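Local coordinates for flavin reductase domain protein, FMN-binding (PDB 3HMZ) that binds flavin mononucleotide as a member of the flavoredoxin family and probably works as an NAD(P)H-linked oxidoreductase, at residues Ala22-Asn27 with His166-Phe171; Leu26-Thr31 with Lys178-Tyr183; Val81-Thr86 with Ser130-Cys135. All blocks are in the same frame, centred on the assembly; numbering follows the deposited sequence. Where two conformers were deposited one is given.

Interaction 1. Residues Ala22-Asn27 with His166-Phe171; sequences AYRLLN and HGHWHF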
loop_
_atom_site.group_PDB
_atom_site.type_symbol
_atom_site.label_atom_id
_atom_site.label_comp_id
_atom_site.label_asym_id
_atom_site.label_seq_id
_atom_site.Cartn_x
_atom_site.Cartn_y
_atom_site.Cartn_z
ATOM N N ALA A 22 7.336 12.953 -4.587
ATOM C CA ALA A 22 7.783 11.925 -3.645
ATOM C C ALA A 22 6.748 10.815 -3.407
ATOM O O ALA A 22 7.102 9.655 -3.227
ATOM C CB ALA A 22 8.215 12.559 -2.270
ATOM N N TYR A 23 5.467 11.181 -3.415
ATOM C CA TYR A 23 4.388 10.172 -3.190
ATOM C C TYR A 23 4.459 9.022 -4.214
ATOM O O TYR A 23 4.075 7.883 -3.913
ATOM C CB TYR A 23 2.989 10.800 -3.222
ATOM C CG TYR A 23 2.525 11.135 -4.611
ATOM C CD1 TYR A 23 2.917 12.312 -5.263
ATOM C CD2 TYR A 23 1.729 10.248 -5.313
ATOM C CE1 TYR A 23 2.543 12.569 -6.571
ATOM C CE2 TYR A 23 1.348 10.506 -6.611
ATOM C CZ TYR A 23 1.738 11.674 -7.237
ATOM O OH TYR A 23 1.371 11.916 -8.542
ATOM N N ARG A 24 4.981 9.317 -5.407
ATOM C CA ARG A 24 5.065 8.291 -6.461
ATOM C C ARG A 24 6.005 7.134 -6.106
ATOM O O ARG A 24 5.875 6.035 -6.620
ATOM C CB ARG A 24 5.481 8.899 -7.778
ATOM C CG ARG A 24 4.433 9.858 -8.307
ATOM C CD ARG A 24 4.814 10.350 -9.623
ATOM N NE ARG A 24 3.874 11.349 -10.130
ATOM C CZ ARG A 24 4.030 11.962 -11.292
ATOM N NH1 ARG A 24 5.098 11.736 -12.038
ATOM N NH2 ARG A 24 3.128 12.857 -11.681
ATOM N N LEU A 25 6.936 7.397 -5.184
ATOM C CA LEU A 25 7.868 6.386 -4.737
ATOM C C LEU A 25 7.134 5.231 -4.022
ATOM O O LEU A 25 7.676 4.128 -3.912
ATOM C CB LEU A 25 8.931 7.001 -3.809
ATOM C CG LEU A 25 9.808 8.062 -4.491
ATOM C CD1 LEU A 25 10.693 8.814 -3.469
ATOM C CD2 LEU A 25 10.667 7.475 -5.628
ATOM N N LEU A 26 5.947 5.507 -3.459
ATOM C CA LEU A 26 5.193 4.518 -2.714
ATOM C C LEU A 26 3.862 4.151 -3.358
ATOM O O LEU A 26 3.117 3.369 -2.787
ATOM C CB LEU A 26 4.919 5.028 -1.295
ATOM C CG LEU A 26 6.138 5.370 -0.458
ATOM C CD1 LEU A 26 5.733 5.890 0.907
ATOM C CD2 LEU A 26 7.105 4.172 -0.335
ATOM N N ASN A 27 3.529 4.764 -4.498
ATOM C CA ASN A 27 2.167 4.657 -5.036
ATOM C C ASN A 27 1.745 3.246 -5.428
ATOM O O ASN A 27 0.575 2.888 -5.271
ATOM C CB ASN A 27 1.965 5.645 -6.178
ATOM C CG ASN A 27 0.742 6.501 -6.009
ATOM O OD1 ASN A 27 0.328 6.784 -4.903
ATOM N ND2 ASN A 27 0.212 6.983 -7.113
ATOM N N HIS A 166 13.068 11.486 -13.041
ATOM C CA HIS A 166 12.127 12.461 -13.587
ATOM C C HIS A 166 10.655 12.160 -13.241
ATOM O O HIS A 166 9.774 12.278 -14.087
ATOM C CB HIS A 166 12.363 12.620 -15.079
ATOM C CG HIS A 166 13.796 12.798 -15.416
ATOM N ND1 HIS A 166 14.497 13.931 -15.052
ATOM C CD2 HIS A 166 14.681 11.987 -16.030
ATOM C CE1 HIS A 166 15.752 13.803 -15.451
ATOM N NE2 HIS A 166 15.895 12.628 -16.035
ATOM N N GLY A 167 10.432 11.774 -11.984
ATOM C CA GLY A 167 9.111 11.496 -11.460
ATOM C C GLY A 167 8.447 10.187 -11.799
ATOM O O GLY A 167 7.267 10.043 -11.515
ATOM N N HIS A 168 9.155 9.256 -12.430
ATOM C CA HIS A 168 8.583 7.962 -12.798
ATOM C C HIS A 168 9.517 6.797 -12.532
ATOM O O HIS A 168 10.733 6.908 -12.637
ATOM C CB HIS A 168 8.211 7.932 -14.282
ATOM C CG HIS A 168 7.211 8.981 -14.662
ATOM N ND1 HIS A 168 5.856 8.767 -14.600
ATOM C CD2 HIS A 168 7.374 10.282 -15.003
ATOM C CE1 HIS A 168 5.222 9.885 -14.937
ATOM N NE2 HIS A 168 6.125 10.824 -15.184
ATOM N N TRP A 169 8.904 5.676 -12.198
ATOM C CA TRP A 169 9.601 4.425 -12.083
ATOM C C TRP A 169 9.908 3.917 -13.476
ATOM O O TRP A 169 9.148 4.191 -14.430
ATOM C CB TRP A 169 8.767 3.375 -11.336
ATOM C CG TRP A 169 8.653 3.629 -9.881
ATOM C CD1 TRP A 169 7.620 4.188 -9.242
ATOM C CD2 TRP A 169 9.644 3.339 -8.879
ATOM N NE1 TRP A 169 7.847 4.228 -7.882
ATOM C CE2 TRP A 169 9.108 3.747 -7.635
ATOM C CE3 TRP A 169 10.928 2.801 -8.916
ATOM C CZ2 TRP A 169 9.789 3.583 -6.439
ATOM C CZ3 TRP A 169 11.623 2.658 -7.711
ATOM C CH2 TRP A 169 11.033 3.030 -6.495
ATOM N N HIS A 170 10.994 3.156 -13.573
ATOM C CA HIS A 170 11.448 2.569 -14.838
ATOM C C HIS A 170 11.845 1.121 -14.607
ATOM O O HIS A 170 12.881 0.683 -15.041
ATOM C CB HIS A 170 12.582 3.413 -15.409
ATOM C CG HIS A 170 12.137 4.756 -15.878
ATOM N ND1 HIS A 170 11.467 4.918 -17.069
ATOM C CD2 HIS A 170 12.222 5.980 -15.318
ATOM C CE1 HIS A 170 11.166 6.194 -17.222
ATOM N NE2 HIS A 170 11.591 6.851 -16.160
ATOM N N PHE A 171 10.975 0.372 -13.912
ATOM C CA PHE A 171 11.301 -1.044 -13.616
ATOM C C PHE A 171 11.540 -1.887 -14.878
ATOM O O PHE A 171 12.380 -2.820 -14.869
ATOM C CB PHE A 171 10.201 -1.687 -12.770
ATOM C CG PHE A 171 10.067 -1.116 -11.423
ATOM C CD1 PHE A 171 11.087 -1.276 -10.478
ATOM C CD2 PHE A 171 8.888 -0.487 -11.018
ATOM C CE1 PHE A 171 10.918 -0.776 -9.192
ATOM C CE2 PHE A 171 8.746 -0.010 -9.752
ATOM C CZ PHE A 171 9.751 -0.155 -8.834
#

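Interaction 2. Residues Leu26-Thr31 with Lys178-Tyr183; sequences LNHGPT and KRSLHY. With FMN (flavin mononucleotide), chain B.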
loop_
_atom_site.group_PDB
_atom_site.type_symbol
_atom_site.label_atom_id
_atom_site.label_comp_id
_atom_site.label_asym_id
_atom_site.label_seq_id
_atom_site.Cartn_x
_atom_site.Cartn_y
_atom_site.Cartn_z
ATOM N N LEU A 26 5.947 5.507 -3.459
ATOM C CA LEU A 26 5.193 4.518 -2.714
ATOM C C LEU A 26 3.862 4.151 -3.358
ATOM O O LEU A 26 3.117 3.369 -2.787
ATOM C CB LEU A 26 4.919 5.028 -1.295
ATOM C CG LEU A 26 6.138 5.370 -0.458
ATOM C CD1 LEU A 26 5.733 5.890 0.907
ATOM C CD2 LEU A 26 7.105 4.172 -0.335
ATOM N N ASN A 27 3.529 4.764 -4.498
ATOM C CA ASN A 27 2.167 4.657 -5.036
ATOM C C ASN A 27 1.745 3.246 -5.428
ATOM O O ASN A 27 0.575 2.888 -5.271
ATOM C CB ASN A 27 1.965 5.645 -6.178
ATOM C CG ASN A 27 0.742 6.501 -6.009
ATOM O OD1 ASN A 27 0.328 6.784 -4.903
ATOM N ND2 ASN A 27 0.212 6.983 -7.113
ATOM N N HIS A 28 2.727 2.458 -5.871
ATOM C CA HIS A 28 2.517 1.079 -6.255
ATOM C C HIS A 28 2.457 0.101 -5.054
ATOM O O HIS A 28 2.338 -1.109 -5.243
ATOM C CB HIS A 28 3.550 0.641 -7.279
ATOM C CG HIS A 28 4.950 0.677 -6.782
ATOM N ND1 HIS A 28 5.547 1.826 -6.296
ATOM C CD2 HIS A 28 5.900 -0.278 -6.782
ATOM C CE1 HIS A 28 6.795 1.547 -5.958
ATOM N NE2 HIS A 28 7.033 0.271 -6.234
ATOM N N GLY A 29 2.522 0.639 -3.823
ATOM C CA GLY A 29 2.361 -0.117 -2.606
ATOM C C GLY A 29 3.471 -1.107 -2.237
ATOM O O GLY A 29 3.190 -2.190 -1.718
ATOM N N PRO A 30 4.736 -0.711 -2.407
ATOM C CA PRO A 30 5.793 -1.636 -2.019
ATOM C C PRO A 30 5.880 -1.828 -0.500
ATOM O O PRO A 30 5.527 -0.940 0.269
ATOM C CB PRO A 30 7.065 -0.905 -2.478
ATOM C CG PRO A 30 6.714 0.578 -2.342
ATOM C CD PRO A 30 5.280 0.605 -2.790
ATOM N N THR A 31 6.423 -2.967 -0.114
ATOM C CA THR A 31 6.859 -3.199 1.247
ATOM C C THR A 31 8.136 -2.358 1.397
ATOM O O THR A 31 8.937 -2.262 0.468
ATOM C CB THR A 31 7.086 -4.684 1.475
ATOM O OG1 THR A 31 5.802 -5.324 1.411
ATOM C CG2 THR A 31 7.731 -4.942 2.788
ATOM N N LYS A 178 16.384 -4.785 -9.252
ATOM C CA LYS A 178 16.002 -3.521 -8.609
ATOM C C LYS A 178 14.492 -3.389 -8.437
ATOM O O LYS A 178 14.012 -2.421 -7.866
ATOM C CB LYS A 178 16.575 -2.319 -9.343
ATOM C CG LYS A 178 18.107 -2.277 -9.278
ATOM C CD LYS A 178 18.661 -0.920 -9.707
ATOM C CE LYS A 178 20.125 -0.886 -9.548
ATOM N NZ LYS A 178 20.740 0.453 -9.890
ATOM N N ARG A 179 13.726 -4.376 -8.897
ATOM C CA ARG A 179 12.276 -4.330 -8.700
ATOM C C ARG A 179 11.922 -4.284 -7.203
ATOM O O ARG A 179 12.651 -4.806 -6.335
ATOM C CB ARG A 179 11.599 -5.505 -9.407
ATOM C CG ARG A 179 11.526 -5.294 -10.898
ATOM C CD ARG A 179 11.166 -6.499 -11.735
ATOM N NE ARG A 179 11.165 -6.087 -13.140
ATOM C CZ ARG A 179 10.153 -5.450 -13.730
ATOM N NH1 ARG A 179 9.061 -5.194 -13.070
ATOM N NH2 ARG A 179 10.233 -5.076 -15.003
ATOM N N SER A 180 10.800 -3.620 -6.885
ATOM C CA SER A 180 10.321 -3.565 -5.517
ATOM C C SER A 180 9.671 -4.889 -5.112
ATOM O O SER A 180 9.289 -5.701 -5.964
ATOM C CB SER A 180 9.352 -2.396 -5.328
ATOM O OG SER A 180 8.293 -2.407 -6.294
ATOM N N LEU A 181 9.607 -5.087 -3.801
ATOM C CA LEU A 181 9.040 -6.241 -3.167
ATOM C C LEU A 181 7.722 -5.895 -2.509
ATOM O O LEU A 181 7.582 -4.847 -1.906
ATOM C CB LEU A 181 9.983 -6.770 -2.099
ATOM C CG LEU A 181 11.279 -7.429 -2.558
ATOM C CD1 LEU A 181 12.259 -7.614 -1.345
ATOM C CD2 LEU A 181 10.976 -8.772 -3.234
ATOM N N HIS A 182 6.781 -6.844 -2.623
ATOM C CA HIS A 182 5.387 -6.685 -2.181
ATOM C C HIS A 182 5.025 -7.929 -1.392
ATOM O O HIS A 182 4.805 -8.986 -1.950
ATOM C CB HIS A 182 4.489 -6.434 -3.399
ATOM C CG HIS A 182 4.897 -5.235 -4.207
ATOM N ND1 HIS A 182 4.188 -4.054 -4.187
ATOM C CD2 HIS A 182 5.994 -4.999 -4.969
ATOM C CE1 HIS A 182 4.817 -3.161 -4.940
ATOM N NE2 HIS A 182 5.935 -3.701 -5.392
ATOM N N TYR A 183 5.069 -7.806 -0.079
ATOM C CA TYR A 183 4.918 -8.962 0.805
ATOM C C TYR A 183 3.534 -9.527 0.879
ATOM O O TYR A 183 2.570 -8.780 0.852
ATOM C CB TYR A 183 5.309 -8.544 2.213
ATOM C CG TYR A 183 5.385 -9.629 3.241
ATOM C CD1 TYR A 183 6.203 -10.715 3.040
ATOM C CD2 TYR A 183 4.764 -9.480 4.489
ATOM C CE1 TYR A 183 6.345 -11.709 4.019
ATOM C CE2 TYR A 183 4.920 -10.464 5.481
ATOM C CZ TYR A 183 5.723 -11.555 5.241
ATOM O OH TYR A 183 5.889 -12.495 6.249
HETATM N N1 FMN B . 5.660 -4.775 11.699
HETATM C C2 FMN B . 4.888 -3.647 11.846
HETATM O O2 FMN B . 4.769 -3.147 12.964
HETATM N N3 FMN B . 4.294 -3.088 10.730
HETATM C C4 FMN B . 4.402 -3.622 9.483
HETATM O O4 FMN B . 3.803 -3.060 8.528
HETATM C C4A FMN B . 5.175 -4.787 9.352
HETATM N N5 FMN B . 5.352 -5.383 8.117
HETATM C C5A FMN B . 6.264 -6.410 7.917
HETATM C C6 FMN B . 6.563 -6.877 6.628
HETATM C C7 FMN B . 7.460 -7.921 6.427
HETATM C C7M FMN B . 7.783 -8.396 5.045
HETATM C C8 FMN B . 8.069 -8.515 7.536
HETATM C C8M FMN B . 9.046 -9.661 7.372
HETATM C C9 FMN B . 7.771 -8.034 8.803
HETATM C C9A FMN B . 6.884 -6.995 9.042
HETATM N N10 FMN B . 6.589 -6.493 10.307
HETATM C C10 FMN B . 5.805 -5.360 10.457
HETATM C "C1'" FMN B . 7.297 -6.988 11.538
HETATM C "C2'" FMN B . 8.522 -6.168 11.966
HETATM O "O2'" FMN B . 9.360 -5.826 10.850
HETATM C "C3'" FMN B . 9.269 -7.030 12.977
HETATM O "O3'" FMN B . 8.456 -7.183 14.138
HETATM C "C4'" FMN B . 10.697 -6.541 13.287
HETATM O "O4'" FMN B . 11.400 -7.648 13.842
HETATM C "C5'" FMN B . 10.764 -5.363 14.239
HETATM O "O5'" FMN B . 12.144 -5.085 14.476
HETATM P P FMN B . 12.576 -4.130 15.685
HETATM O O1P FMN B . 14.088 -4.274 15.706
HETATM O O2P FMN B . 12.096 -2.729 15.435
HETATM O O3P FMN B . 11.938 -4.657 16.945
HETATM O O HOH W 1 10.091 -2.852 -2.102
#

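Interaction 3. Residues Val81-Thr86 with Ser130-Cys135; sequences VIQVPT and SAWLAC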
loop_
_atom_site.group_PDB
_atom_site.type_symbol
_atom_site.label_atom_id
_atom_site.label_comp_id
_atom_site.label_asym_id
_atom_site.label_seq_id
_atom_site.Cartn_x
_atom_site.Cartn_y
_atom_site.Cartn_z
ATOM N N VAL A 81 13.216 7.167 8.433
ATOM C CA VAL A 81 13.343 7.065 6.988
ATOM C C VAL A 81 12.485 5.856 6.554
ATOM O O VAL A 81 12.450 4.789 7.204
ATOM C CB VAL A 81 14.794 6.877 6.493
ATOM C CG1 VAL A 81 14.851 6.681 4.950
ATOM C CG2 VAL A 81 15.689 8.055 6.936
ATOM N N ILE A 82 11.765 6.083 5.460
ATOM C CA ILE A 82 11.038 5.017 4.728
ATOM C C ILE A 82 11.817 4.829 3.438
ATOM O O ILE A 82 12.116 5.784 2.725
ATOM C CB ILE A 82 9.593 5.411 4.410
ATOM C CG1 ILE A 82 8.783 5.551 5.713
ATOM C CG2 ILE A 82 8.921 4.415 3.452
ATOM C CD1 ILE A 82 8.672 4.262 6.526
ATOM N N GLN A 83 12.187 3.592 3.154
ATOM C CA GLN A 83 12.946 3.297 1.953
ATOM C C GLN A 83 12.434 2.033 1.292
ATOM O O GLN A 83 11.901 1.151 1.942
ATOM C CB GLN A 83 14.460 3.233 2.237
ATOM C CG GLN A 83 14.882 2.318 3.390
ATOM C CD GLN A 83 15.438 3.069 4.547
ATOM O OE1 GLN A 83 16.544 3.625 4.415
ATOM N NE2 GLN A 83 14.725 3.072 5.682
ATOM N N VAL A 84 12.588 1.992 -0.024
ATOM C CA VAL A 84 12.046 0.938 -0.867
ATOM C C VAL A 84 13.124 -0.079 -1.185
ATOM O O VAL A 84 14.032 0.220 -1.972
ATOM C CB VAL A 84 11.455 1.549 -2.166
ATOM C CG1 VAL A 84 10.840 0.465 -3.016
ATOM C CG2 VAL A 84 10.364 2.631 -1.849
ATOM N N PRO A 85 13.040 -1.281 -0.608
ATOM C CA PRO A 85 14.034 -2.299 -0.900
ATOM C C PRO A 85 13.809 -2.908 -2.298
ATOM O O PRO A 85 12.758 -2.721 -2.929
ATOM C CB PRO A 85 13.829 -3.321 0.223
ATOM C CG PRO A 85 12.399 -3.227 0.507
ATOM C CD PRO A 85 12.112 -1.746 0.421
ATOM N N THR A 86 14.834 -3.616 -2.735
ATOM C CA THR A 86 14.858 -4.275 -4.025
ATOM C C THR A 86 14.767 -5.786 -3.858
ATOM O O THR A 86 14.990 -6.321 -2.775
ATOM C CB THR A 86 16.164 -3.985 -4.744
ATOM O OG1 THR A 86 17.213 -4.608 -4.003
ATOM C CG2 THR A 86 16.378 -2.491 -4.941
ATOM N N SER A 130 16.111 1.376 -3.611
ATOM C CA SER A 130 15.843 2.174 -4.800
ATOM C C SER A 130 15.445 3.619 -4.494
ATOM O O SER A 130 15.581 4.469 -5.360
ATOM C CB SER A 130 14.794 1.512 -5.676
ATOM O OG SER A 130 13.604 1.352 -4.963
ATOM N N ALA A 131 14.891 3.860 -3.308
ATOM C CA ALA A 131 14.365 5.174 -2.970
ATOM C C ALA A 131 14.291 5.322 -1.474
ATOM O O ALA A 131 14.155 4.316 -0.753
ATOM C CB ALA A 131 12.939 5.333 -3.592
ATOM N N TRP A 132 14.392 6.579 -1.014
ATOM C CA TRP A 132 14.388 6.928 0.393
ATOM C C TRP A 132 13.565 8.194 0.609
ATOM O O TRP A 132 13.654 9.129 -0.193
ATOM C CB TRP A 132 15.797 7.208 0.894
ATOM C CG TRP A 132 16.815 6.129 0.633
ATOM C CD1 TRP A 132 17.238 5.182 1.516
ATOM C CD2 TRP A 132 17.560 5.921 -0.572
ATOM N NE1 TRP A 132 18.173 4.364 0.926
ATOM C CE2 TRP A 132 18.381 4.793 -0.361
ATOM C CE3 TRP A 132 17.575 6.540 -1.816
ATOM C CZ2 TRP A 132 19.229 4.320 -1.331
ATOM C CZ3 TRP A 132 18.410 6.081 -2.773
ATOM C CH2 TRP A 132 19.230 4.972 -2.530
ATOM N N LEU A 133 12.795 8.208 1.697
ATOM C CA LEU A 133 11.976 9.324 2.096
ATOM C C LEU A 133 12.287 9.649 3.567
ATOM O O LEU A 133 12.065 8.801 4.449
ATOM C CB LEU A 133 10.495 8.993 1.923
ATOM C CG LEU A 133 10.004 8.600 0.511
ATOM C CD1 LEU A 133 10.171 7.110 0.182
ATOM C CD2 LEU A 133 8.513 8.995 0.331
ATOM N N ALA A 134 12.809 10.853 3.824
ATOM C CA ALA A 134 13.064 11.342 5.195
ATOM C C ALA A 134 11.733 11.869 5.752
ATOM O O ALA A 134 11.065 12.666 5.098
ATOM C CB ALA A 134 14.094 12.402 5.180
ATOM N N CYS A 135 11.380 11.410 6.953
ATOM C CA CYS A 135 10.065 11.652 7.536
ATOM C C CYS A 135 10.149 12.261 8.928
ATOM O O CYS A 135 10.966 11.871 9.751
ATOM C CB CYS A 135 9.299 10.340 7.650
ATOM S SG CYS A 135 8.992 9.513 6.077
HETATM O O HOH W 2 12.866 -1.291 -5.493
#

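Interaction 1. Residues Ala22-Asn27 with His166-Phe171
Arg24 and Trp169 reach toward each other's segment, each ending in a hydrogen bond to a backbone carbonyl. The Arg24 chain runs extended from CG to NE, and its NH1 meets Gly167 O at 2.8 Å in a nearly straight bond (167°). That oxygen lies at the edge of the guanidinium, in its plane, whereas NH1 itself stands above the carbonyl plane of Gly167. On the same flat group NE donates to Tyr23 OH at 3.0 Å, so two in-plane bonds fix its rotation. The side chains of Arg24 and His168 lie side by side and point the same way, their planes 50° apart, with NH1 over one face of the imidazole, offset toward its rim. Were Arg24 shortened to an alanine, Gly167 O would probably lose this donor and Tyr23 OH its NE partner.

Trp169 NE1 donates to Arg24 O at 3.0 Å, with the oxygen close to the indole plane, while the C-H edge at CZ2, 3.3 Å from Leu25 O, buries that oxygen without a hydrogen-bond partner. Leu25 crosses the indole at about a right angle, its CD2 4.1 Å from CZ2. Tryptophan suits this place by joining a donor to an apolar surface for Leu25 CD2. Gly167 has a positive phi of 78°, and a CB there would press on Arg24 NH1.

Segment 22-27 belongs to the loop between strands 14-16 and 32-38, and 168-169 pairs with strand 164-165, whose Phe164 touches Arg24, Leu25 and Trp169. Leu25 also packs on strands 131-138 and 149-160.

Interaction 2. Residues Leu26-Thr31 with Lys178-Tyr183
The His182 imidazole carries Pro30 CA over one face, a CH-pi contact 3.8 Å from the ring centroid, while His28 O lies at its edge. His28 has Pro30 CD over the centre of one face and Ser180 OG in plane at the edge, so the rigid proline sets CA against one imidazole and CD against the other. The two rings meet obliquely, planes 59° apart. Ser180 OG links them, hydrogen-bonded to His28 NE2 at 3.0 Å and to His182 NE2 at 2.8 Å; its chi1 of 53° sets this small hydroxyl between the backbone N and the carbonyl carbon. A weak bond from His182 ND1 reaches Gly29 O, and the same nitrogen also bonds His28 O of the second subunit. The third ring, Tyr183, receives the flavin methyl C7M over its centre, 3.2 Å from CG, while its hydroxyl is bonded to Gly186 O.

Thr31 N donates to Leu181 O at 2.8 Å, and the Thr31 hydroxyl stands in for a backbone acceptor, OG1 taking Tyr183 N at 3.0 Å. A water accepts from Leu181 N and lies 2.9 Å from Thr31 O, probably joining the two. Gly29, with positive phi, closes a type I turn from Leu26.

Loop 26-31 leads into strand 32-38, and strand 181-185 pairs antiparallel with 188-197, whose Ile192 packs on both histidines; Pro30 and Ser180 rest on Val84 of strand 79-84.

Interaction 3. Residues Val81-Thr86 with Ser130-Cys135
Ile82 and Leu133 form the regular, tightly bonded part of this contact, an antiparallel hydrogen-bonded pair. Leu133 N donates to Ile82 O at 2.7 Å, nearly along the C=O axis, and Ile82 N returns a bond to Leu133 O at 2.9 Å. Their side chains touch more lightly, Ile82 CG2 lying 4.4 Å from Leu133 CD1, and Ile82 CG1, beside the backbone N at chi1 -66°, comes within 4.0 Å of Cys135 SG. Branched and apolar, Ile82 and Leu133 suit the buried face they share with Val84 and Ala131.

Both strands belong to the curled antiparallel sheet of the FMN-binding split beta-barrel, as in the flavin reductase family, 81-84 and 131-135 running antiparallel with 167° between their directions. On the other face Gln83 and Trp132 make a non-hydrogen-bonded pair. The Gln83 amide stands 86° to the indole, OE1 at the ring edge 3.4 Å from Trp132 CD1. Val126 serves Gln83 OE1 and Trp132 NE1, while Gln83 NE2 goes to Ser35 OG and Leu33 O.

Toward Pro85 and Thr86 the pairing loosens into loop, though still buried. Val84 N donates to Ala131 O and Ser130 N to Val84 O, but beyond this a water mediates, donating to Pro85 O and accepting from Ser130 OG. Proline has no N-H to continue the strand bonding, and Thr86 comes no nearer than CG2 to Ser130 N, 4.1 Å.

In the fold
The three contacts lie with their centres 11 to 12 Å from one another, and interactions 1 and 2 start from the same loop, sharing Leu26 and Asn27. Trp169 of interaction 1 meets His28 of interaction 2, its NE1 3.5 Å from His28 CE1. The strand pair of interaction 3 falls, along the chain, inside the loops closed by the other two. In space, Leu25 CD2 packs 3.7 Å from Ala131 CB, and Leu181 CD1 lies 3.3 Å from Thr86 O. Interaction 2 reaches the flavin directly through Tyr183, whereas the side chain of Ile82 in interaction 3 stays about 9 Å from the flavin and interaction 1 lies away from the flavin site. Interactions 1 and 2 both touch the second subunit.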